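Local coordinates for FAD linked oxidase-like protein (Myceliophthora thermophila, PDB 5L6G), which oxidises the C1 hydroxyl of xylooligosaccharides and other sugars to lactones, reducing oxygen to hydrogen peroxide with a bicovalently bound FAD, at residues A[55-60]-A[452-457]; A[75-80]-A[483-488]; A[196-201]-A[208-213]. All coordinates share one frame; numbering follows the deposited sequence.

Contact 1: A[55-60]-A[452-457]; sequences DRLPYT and ADPGLD. With XYP (beta-D-xylopyranose), chain I.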
loop_
_atom_site.group_PDB
_atom_site.type_symbol
_atom_site.label_atom_id
_atom_site.label_comp_id
_atom_site.label_asym_id
_atom_site.label_seq_id
_atom_site.Cartn_x
_atom_site.Cartn_y
_atom_site.Cartn_z
ATOM N N ASP A 55 13.323 -5.215 9.077
ATOM C CA ASP A 55 14.181 -5.809 10.103
ATOM C C ASP A 55 14.379 -4.950 11.334
ATOM O O ASP A 55 14.901 -5.425 12.334
ATOM C CB ASP A 55 15.555 -6.148 9.532
ATOM C CG ASP A 55 15.528 -7.362 8.656
ATOM O OD1 ASP A 55 14.869 -8.348 9.046
ATOM O OD2 ASP A 55 16.157 -7.315 7.584
ATOM N N ARG A 56 13.995 -3.682 11.252
ATOM C CA ARG A 56 14.021 -2.818 12.431
ATOM C C ARG A 56 12.966 -3.243 13.453
ATOM O O ARG A 56 13.097 -2.915 14.625
ATOM C CB ARG A 56 13.761 -1.379 12.035
ATOM C CG ARG A 56 14.063 -0.359 13.111
ATOM C CD ARG A 56 13.887 1.058 12.567
ATOM N NE ARG A 56 12.518 1.407 12.235
ATOM C CZ ARG A 56 11.570 1.696 13.130
ATOM N NH1 ARG A 56 11.824 1.640 14.438
ATOM N NH2 ARG A 56 10.352 2.028 12.721
ATOM N N LEU A 57 11.933 -3.960 12.997
ATOM C CA LEU A 57 10.744 -4.227 13.776
ATOM C C LEU A 57 10.319 -5.704 13.799
ATOM O O LEU A 57 9.208 -6.061 13.363
ATOM C CB LEU A 57 9.603 -3.352 13.263
ATOM C CG LEU A 57 9.788 -1.849 13.444
ATOM C CD1 LEU A 57 8.646 -1.125 12.738
ATOM C CD2 LEU A 57 9.903 -1.444 14.924
ATOM N N PRO A 58 11.190 -6.574 14.338
ATOM C CA PRO A 58 10.794 -7.928 14.549
ATOM C C PRO A 58 9.852 -7.986 15.738
ATOM O O PRO A 58 10.004 -7.199 16.690
ATOM C CB PRO A 58 12.104 -8.621 14.882
ATOM C CG PRO A 58 12.883 -7.569 15.610
ATOM C CD PRO A 58 12.519 -6.289 14.920
ATOM N N TYR A 59 8.873 -8.879 15.657
ATOM C CA TYR A 59 8.043 -9.218 16.793
ATOM C C TYR A 59 7.955 -10.714 16.900
ATOM O O TYR A 59 8.077 -11.425 15.910
ATOM C CB TYR A 59 6.655 -8.605 16.665
ATOM C CG TYR A 59 6.697 -7.102 16.707
ATOM C CD1 TYR A 59 7.077 -6.435 17.869
ATOM C CD2 TYR A 59 6.414 -6.339 15.564
ATOM C CE1 TYR A 59 7.130 -5.061 17.925
ATOM C CE2 TYR A 59 6.477 -4.964 15.598
ATOM C CZ TYR A 59 6.831 -4.334 16.776
ATOM O OH TYR A 59 6.888 -2.989 16.815
ATOM N N THR A 60 7.783 -11.182 18.120
ATOM C CA THR A 60 7.624 -12.596 18.385
ATOM C C THR A 60 6.152 -12.947 18.606
ATOM O O THR A 60 5.590 -12.580 19.638
ATOM C CB THR A 60 8.414 -12.970 19.630
ATOM O OG1 THR A 60 9.767 -12.509 19.474
ATOM C CG2 THR A 60 8.384 -14.450 19.829
ATOM N N ALA A 452 2.950 2.317 6.526
ATOM C CA ALA A 452 2.598 2.441 7.926
ATOM C C ALA A 452 3.739 3.034 8.732
ATOM O O ALA A 452 4.863 2.577 8.641
ATOM C CB ALA A 452 2.209 1.093 8.490
ATOM N N ASP A 453 3.418 4.060 9.502
ATOM C CA ASP A 453 4.409 4.829 10.238
ATOM C C ASP A 453 4.137 4.640 11.731
ATOM O O ASP A 453 3.267 5.289 12.289
ATOM C CB ASP A 453 4.271 6.292 9.816
ATOM C CG ASP A 453 5.136 7.233 10.629
ATOM O OD1 ASP A 453 5.842 6.775 11.556
ATOM O OD2 ASP A 453 5.068 8.439 10.338
ATOM N N PRO A 454 4.907 3.767 12.395
ATOM C CA PRO A 454 4.645 3.511 13.817
ATOM C C PRO A 454 5.061 4.659 14.725
ATOM O O PRO A 454 4.907 4.552 15.942
ATOM C CB PRO A 454 5.467 2.255 14.103
ATOM C CG PRO A 454 6.576 2.301 13.102
ATOM C CD PRO A 454 6.024 2.964 11.877
ATOM N N GLY A 455 5.572 5.748 14.154
ATOM C CA GLY A 455 5.867 6.962 14.924
ATOM C C GLY A 455 4.605 7.685 15.373
ATOM O O GLY A 455 4.649 8.491 16.302
ATOM N N LEU A 456 3.483 7.413 14.714
ATOM C CA LEU A 456 2.205 8.052 15.055
ATOM C C LEU A 456 1.579 7.297 16.211
ATOM O O LEU A 456 1.498 6.067 16.167
ATOM C CB LEU A 456 1.238 8.001 13.877
ATOM C CG LEU A 456 1.781 8.457 12.526
ATOM C CD1 LEU A 456 0.841 8.021 11.420
ATOM C CD2 LEU A 456 2.027 9.973 12.496
ATOM N N ASP A 457 1.101 8.021 17.218
ATOM C CA ASP A 457 0.311 7.367 18.263
ATOM C C ASP A 457 -1.041 6.936 17.700
ATOM O O ASP A 457 -1.436 7.334 16.593
ATOM C CB ASP A 457 0.209 8.180 19.576
ATOM C CG ASP A 457 -0.647 9.442 19.480
ATOM O OD1 ASP A 457 -1.666 9.501 18.748
ATOM O OD2 ASP A 457 -0.308 10.387 20.235
HETATM O O1 XYP I . 9.364 2.079 15.748
HETATM C C1 XYP I . 8.987 3.403 16.048
HETATM C C2 XYP I . 9.884 3.924 17.172
HETATM C C3 XYP I . 9.524 5.364 17.444
HETATM C C4 XYP I . 9.701 6.153 16.163
HETATM C C5 XYP I . 8.868 5.551 15.053
HETATM O O2 XYP I . 9.746 3.138 18.371
HETATM O O3 XYP I . 10.382 5.923 18.437
HETATM O O4 XYP I . 9.320 7.500 16.425
HETATM O O5 XYP I . 9.190 4.170 14.874
#
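R56 and L57 face P454 across a xylose site at the protein surface, with a type I beta turn from D453 to L456 forming the far wall. A beta-D-xylopyranose ring bridges the two loops, which otherwise bury little of each other. This is a second bound xylose, apart from the catalytic site: the side chain of P454 is about 12 Å from that of E412, a substrate-binding residue. R56 leaves its backbone with CB directed at the turn and CG anti to the backbone N (chi1 -167°); the chain bends at CD, with chi3 at 67°, and the side chain also touches T341 and Y343 of strand 341-349. NE is tied to the carbonyl oxygen of F342, which helps to fix the rotation of the guanidinium. R56 NH1 gives xylose O1 a bond of 2.8 Å, fairly straight at 157°. R56 NH2 reaches xylose O1 at 3.2 Å and makes a weak bond to the ring oxygen O5 at 3.3 Å. O1, in the guanidinium plane at its edge, is thus gripped by two nitrogens. Close to this plane too, P454 CG stands 3.8 Å from R56 NH2. One guanidinium face rests on L57, whose CG sits over its centre, while L57 CD1 meets P454 CG at 4.0 Å. P454 CG lies 3.7 Å from O5 of the xylose. D453 OD1 accepts the backbone N of G455 in an Asx turn, approached from above the carboxylate plane, and also binds the hydroxyl of Y343. The turn so held brings G455 CA to 3.3 Å from xylose C5.

Contact 2: A[75-80]-A[483-488]; sequences AAVLCA and TELFYY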
loop_
_atom_site.group_PDB
_atom_site.type_symbol
_atom_site.label_atom_id
_atom_site.label_comp_id
_atom_site.label_asym_id
_atom_site.label_seq_id
_atom_site.Cartn_x
_atom_site.Cartn_y
_atom_site.Cartn_z
ATOM N N ALA A 75 -11.149 -21.289 12.426
ATOM C CA ALA A 75 -10.767 -22.011 13.619
ATOM C C ALA A 75 -9.679 -21.266 14.391
ATOM O O ALA A 75 -9.713 -21.234 15.630
ATOM C CB ALA A 75 -10.304 -23.414 13.273
ATOM N N ALA A 76 -8.709 -20.713 13.664
ATOM C CA ALA A 76 -7.636 -19.927 14.275
ATOM C C ALA A 76 -8.207 -18.706 14.974
ATOM O O ALA A 76 -7.872 -18.426 16.130
ATOM C CB ALA A 76 -6.603 -19.497 13.245
ATOM N N VAL A 77 -9.085 -17.993 14.285
ATOM C CA VAL A 77 -9.712 -16.813 14.871
ATOM C C VAL A 77 -10.455 -17.164 16.164
ATOM O O VAL A 77 -10.299 -16.487 17.194
ATOM C CB VAL A 77 -10.668 -16.153 13.883
ATOM C CG1 VAL A 77 -11.583 -15.147 14.585
ATOM C CG2 VAL A 77 -9.869 -15.473 12.779
ATOM N N LEU A 78 -11.241 -18.238 16.119
ATOM C CA LEU A 78 -11.999 -18.644 17.282
ATOM C C LEU A 78 -11.095 -18.992 18.453
ATOM O O LEU A 78 -11.433 -18.703 19.615
ATOM C CB LEU A 78 -12.862 -19.842 16.945
ATOM C CG LEU A 78 -14.079 -19.492 16.111
ATOM C CD1 LEU A 78 -14.588 -20.730 15.368
ATOM C CD2 LEU A 78 -15.171 -18.923 17.017
ATOM N N CYS A 79 -9.951 -19.599 18.139
ATOM C CA CYS A 79 -8.993 -19.991 19.166
ATOM C C CYS A 79 -8.445 -18.769 19.898
ATOM O O CYS A 79 -8.392 -18.748 21.128
ATOM C CB CYS A 79 -7.868 -20.836 18.575
ATOM S SG CYS A 79 -8.300 -22.582 18.581
ATOM N N ALA A 80 -8.059 -17.760 19.128
ATOM C CA ALA A 80 -7.619 -16.490 19.683
ATOM C C ALA A 80 -8.681 -15.899 20.576
ATOM O O ALA A 80 -8.377 -15.433 21.663
ATOM C CB ALA A 80 -7.278 -15.511 18.588
ATOM N N THR A 483 -14.592 -6.454 20.683
ATOM C CA THR A 483 -13.538 -6.841 21.627
ATOM C C THR A 483 -12.140 -6.537 21.073
ATOM O O THR A 483 -11.148 -6.747 21.760
ATOM C CB THR A 483 -13.612 -8.332 22.027
ATOM O OG1 THR A 483 -13.167 -9.149 20.942
ATOM C CG2 THR A 483 -15.021 -8.731 22.422
ATOM N N GLU A 484 -12.054 -6.040 19.839
ATOM C CA GLU A 484 -10.778 -5.722 19.217
ATOM C C GLU A 484 -9.859 -6.925 19.167
ATOM O O GLU A 484 -8.669 -6.850 19.501
ATOM C CB GLU A 484 -10.077 -4.555 19.911
ATOM C CG GLU A 484 -10.919 -3.292 19.985
ATOM C CD GLU A 484 -10.115 -2.121 20.476
ATOM O OE1 GLU A 484 -9.217 -1.681 19.750
ATOM O OE2 GLU A 484 -10.361 -1.667 21.597
ATOM N N LEU A 485 -10.418 -8.045 18.747
ATOM C CA LEU A 485 -9.610 -9.225 18.518
ATOM C C LEU A 485 -8.473 -8.950 17.543
ATOM O O LEU A 485 -7.364 -9.464 17.715
ATOM C CB LEU A 485 -10.462 -10.380 17.988
ATOM C CG LEU A 485 -9.685 -11.681 17.813
ATOM C CD1 LEU A 485 -9.317 -12.241 19.171
ATOM C CD2 LEU A 485 -10.491 -12.707 17.045
ATOM N N PHE A 486 -8.754 -8.147 16.522
ATOM C CA PHE A 486 -7.768 -7.850 15.479
ATOM C C PHE A 486 -6.913 -6.620 15.774
ATOM O O PHE A 486 -6.413 -5.976 14.864
ATOM C CB PHE A 486 -8.481 -7.710 14.136
ATOM C CG PHE A 486 -9.249 -8.940 13.745
ATOM C CD1 PHE A 486 -8.591 -10.154 13.582
ATOM C CD2 PHE A 486 -10.612 -8.893 13.542
ATOM C CE1 PHE A 486 -9.282 -11.306 13.209
ATOM C CE2 PHE A 486 -11.312 -10.032 13.180
ATOM C CZ PHE A 486 -10.649 -11.239 13.011
ATOM N N TYR A 487 -6.705 -6.357 17.057
ATOM C CA TYR A 487 -5.988 -5.191 17.523
ATOM C C TYR A 487 -4.575 -5.157 16.986
ATOM O O TYR A 487 -3.908 -6.175 16.899
ATOM C CB TYR A 487 -5.943 -5.184 19.068
ATOM C CG TYR A 487 -5.027 -4.117 19.596
ATOM C CD1 TYR A 487 -5.466 -2.814 19.713
ATOM C CD2 TYR A 487 -3.687 -4.394 19.888
ATOM C CE1 TYR A 487 -4.630 -1.817 20.165
ATOM C CE2 TYR A 487 -2.839 -3.401 20.345
ATOM C CZ TYR A 487 -3.311 -2.106 20.460
ATOM O OH TYR A 487 -2.491 -1.086 20.894
ATOM N N TYR A 488 -4.145 -3.962 16.610
ATOM C CA TYR A 488 -2.746 -3.641 16.477
ATOM C C TYR A 488 -2.629 -2.178 16.885
ATOM O O TYR A 488 -3.648 -1.521 17.038
ATOM C CB TYR A 488 -2.199 -3.926 15.089
ATOM C CG TYR A 488 -2.870 -3.225 13.936
ATOM C CD1 TYR A 488 -4.016 -3.749 13.350
ATOM C CD2 TYR A 488 -2.320 -2.094 13.393
ATOM C CE1 TYR A 488 -4.609 -3.139 12.241
ATOM C CE2 TYR A 488 -2.907 -1.473 12.299
ATOM C CZ TYR A 488 -4.055 -1.995 11.733
ATOM O OH TYR A 488 -4.592 -1.365 10.618
#
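L485 and A80 bring their CA atoms to 7.6 Å where a type I beta turn, E484 to Y487, in the berberine-like C-terminal segment abuts helix 70-83 of the FAD-binding PCMH-type domain. With CG anti to its backbone N (chi1 -176°), L485 extends toward the helix and splits its two methyls between residues three apart. L485 CD1 lies 3.9 Å from the CB of A80, and its CD2 reaches V77 CG1 at 3.6 Å, the two branches meeting at a slant. The same CD2 also sits over one face of the F486 ring, offset toward the rim. V77 CG2 meets CE1 of F486 at 4.2 Å, near the ring plane and at its edge; the F486 side chain is about 7 Å from the FAD. An alanine in place of L485 would probably open a gap between turn and helix, with V77 CG1 and the methyl of A80 losing their partner and the F486 face its cover. I219 touches both V77 and F486. Every side-chain atom that meets across the contact is carbon, so turn and helix cohere by shape and exclusion of water, while bonds from the D481 carboxylate to the backbone N atoms of L485 and F486 probably help to set the turn's position.

Contact 3: A[196-201]-A[208-213]; sequences VTASET and WALRGA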
loop_
_atom_site.group_PDB
_atom_site.type_symbol
_atom_site.label_atom_id
_atom_site.label_comp_id
_atom_site.label_asym_id
_atom_site.label_seq_id
_atom_site.Cartn_x
_atom_site.Cartn_y
_atom_site.Cartn_z
ATOM N N VAL A 196 -18.813 -14.134 6.215
ATOM C CA VAL A 196 -19.701 -13.238 5.501
ATOM C C VAL A 196 -19.049 -12.977 4.181
ATOM O O VAL A 196 -17.839 -13.081 4.073
ATOM C CB VAL A 196 -19.935 -11.895 6.232
ATOM C CG1 VAL A 196 -20.813 -12.074 7.473
ATOM C CG2 VAL A 196 -18.631 -11.238 6.590
ATOM N N THR A 197 -19.860 -12.679 3.183
ATOM C CA THR A 197 -19.370 -12.193 1.919
ATOM C C THR A 197 -19.790 -10.738 1.868
ATOM O O THR A 197 -20.955 -10.402 2.145
ATOM C CB THR A 197 -19.952 -12.972 0.730
ATOM O OG1 THR A 197 -19.493 -14.328 0.786
ATOM C CG2 THR A 197 -19.545 -12.335 -0.608
ATOM N N ALA A 198 -18.843 -9.888 1.505
ATOM C CA ALA A 198 -19.069 -8.454 1.398
ATOM C C ALA A 198 -18.957 -8.036 -0.062
ATOM O O ALA A 198 -18.059 -8.463 -0.777
ATOM C CB ALA A 198 -18.082 -7.698 2.259
ATOM N N SER A 199 -19.900 -7.224 -0.498
ATOM C CA SER A 199 -19.932 -6.704 -1.853
ATOM C C SER A 199 -20.807 -5.453 -1.844
ATOM O O SER A 199 -21.292 -5.032 -0.793
ATOM C CB SER A 199 -20.508 -7.751 -2.808
ATOM O OG SER A 199 -21.906 -7.878 -2.633
ATOM N N GLU A 200 -21.036 -4.859 -3.003
ATOM C CA GLU A 200 -21.911 -3.691 -3.035
ATOM C C GLU A 200 -23.340 -4.012 -2.624
ATOM O O GLU A 200 -24.011 -3.146 -2.076
ATOM C CB GLU A 200 -21.883 -2.995 -4.392
ATOM C CG GLU A 200 -20.860 -1.878 -4.420
ATOM C CD GLU A 200 -20.764 -1.211 -5.767
ATOM O OE1 GLU A 200 -21.779 -1.189 -6.495
ATOM O OE2 GLU A 200 -19.660 -0.724 -6.089
ATOM N N THR A 201 -23.775 -5.257 -2.849
ATOM C CA THR A 201 -25.139 -5.695 -2.552
ATOM C C THR A 201 -25.246 -6.597 -1.328
ATOM O O THR A 201 -26.306 -7.132 -1.051
ATOM C CB THR A 201 -25.729 -6.478 -3.742
ATOM O OG1 THR A 201 -24.963 -7.673 -3.967
ATOM C CG2 THR A 201 -25.720 -5.614 -4.992
ATOM N N TRP A 208 -17.762 -1.352 2.442
ATOM C CA TRP A 208 -17.236 0.009 2.583
ATOM C C TRP A 208 -16.022 0.024 3.517
ATOM O O TRP A 208 -14.963 0.519 3.140
ATOM C CB TRP A 208 -18.349 0.953 3.079
ATOM C CG TRP A 208 -17.918 2.386 3.236
ATOM C CD1 TRP A 208 -17.976 3.363 2.301
ATOM C CD2 TRP A 208 -17.365 2.989 4.413
ATOM N NE1 TRP A 208 -17.498 4.547 2.816
ATOM C CE2 TRP A 208 -17.107 4.335 4.111
ATOM C CE3 TRP A 208 -17.059 2.514 5.691
ATOM C CZ2 TRP A 208 -16.566 5.212 5.038
ATOM C CZ3 TRP A 208 -16.530 3.386 6.612
ATOM C CH2 TRP A 208 -16.279 4.716 6.282
ATOM N N ALA A 209 -16.148 -0.551 4.714
ATOM C CA ALA A 209 -15.042 -0.522 5.681
ATOM C C ALA A 209 -13.793 -1.273 5.182
ATOM O O ALA A 209 -12.665 -0.797 5.346
ATOM C CB ALA A 209 -15.483 -1.049 7.039
ATOM N N LEU A 210 -13.991 -2.415 4.527
ATOM C CA LEU A 210 -12.878 -3.184 3.979
ATOM C C LEU A 210 -12.037 -2.409 2.992
ATOM O O LEU A 210 -10.817 -2.615 2.912
ATOM C CB LEU A 210 -13.368 -4.429 3.234
ATOM C CG LEU A 210 -13.947 -5.566 4.060
ATOM C CD1 LEU A 210 -14.445 -6.656 3.118
ATOM C CD2 LEU A 210 -12.916 -6.102 5.039
ATOM N N ARG A 211 -12.705 -1.561 2.214
ATOM C CA ARG A 211 -12.096 -0.952 1.075
ATOM C C ARG A 211 -11.386 0.333 1.448
ATOM O O ARG A 211 -11.742 1.413 0.962
ATOM C CB ARG A 211 -13.128 -0.783 -0.052
ATOM C CG ARG A 211 -13.230 -2.103 -0.795
ATOM C CD ARG A 211 -14.554 -2.378 -1.402
ATOM N NE ARG A 211 -14.989 -1.443 -2.418
ATOM C CZ ARG A 211 -15.940 -0.532 -2.256
ATOM N NH1 ARG A 211 -16.522 -0.342 -1.071
ATOM N NH2 ARG A 211 -16.302 0.216 -3.296
ATOM N N GLY A 212 -10.363 0.163 2.294
ATOM C CA GLY A 212 -9.542 1.251 2.818
ATOM C C GLY A 212 -8.988 0.992 4.213
ATOM O O GLY A 212 -7.919 1.501 4.558
ATOM N N ALA A 213 -9.717 0.214 5.014
ATOM C CA ALA A 213 -9.334 -0.037 6.401
ATOM C C ALA A 213 -9.502 -1.500 6.799
ATOM O O ALA A 213 -9.682 -1.811 7.976
ATOM C CB ALA A 213 -10.135 0.870 7.321
#
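A198 and L210 form the close-packed half of this contact, between strand 195-199 and helix 204-213. The CB of A198 points at the helix and meets CD1 of L210 at 3.9 Å. Having CG anti to the carbonyl carbon (chi1 -71°) lets L210 bring CD1 to that methyl, and its branch also covers A186 and V188 of the neighbouring strand 183-189. A198 in turn touches L206 and F207, so that the small methyl fits among larger helix side chains. This half is apolar and buried.

The other half is polar and more open. E200, past the strand and exposed, sends a carboxylate toward R211, but OE2 stays 4.5 Å from NH2 and lies well out of the guanidinium plane. The charges can attract only at a distance, and no N-H is directed at this oxygen. R211 is instead held by the carbonyl oxygen of A396, which NH1 meets, and more weakly by that of F207, while CA of W208 lies at the guanidinium's edge and in its plane. Before E200, S199 OG accepts the backbone N of T201 at 3.2 Å in an ST turn near the end of the strand. R211 itself forms the centre of an inverse gamma turn, and at G212 a CB would be jammed against the carbonyl O of R211.

Strand 195-199 pairs antiparallel with 183-189, and the following helix folds back over both strands: a beta hairpin covered by a helix within the alpha+beta FAD-binding domain of PCMH type, with the side chain of L210 about 6 Å from the bound FAD.

Contacts 1 and 2 both join the N-terminal part of the FAD-binding PCMH-type region to the berberine-like C-terminal segment, and their segments alternate along the chain: 55-60, 75-80, 452-457, 483-488. Their centres lie about 20 Å apart. Contact 3 is local, joining strand 195-199 to helix 204-213 within the same FAD-binding region, and both its segments fall between 75-80 and 452-457; its centre is about 27 Å from that of contact 1 and about 19 Å from that of contact 2. Strand 219-229, which lines contact 2 through I219, pairs with strand 183-189, which L210 touches. The C-terminal chain thus returns to the flavin domain, with contact 1 at a surface sugar site and contacts 2 and 3 nearer the FAD.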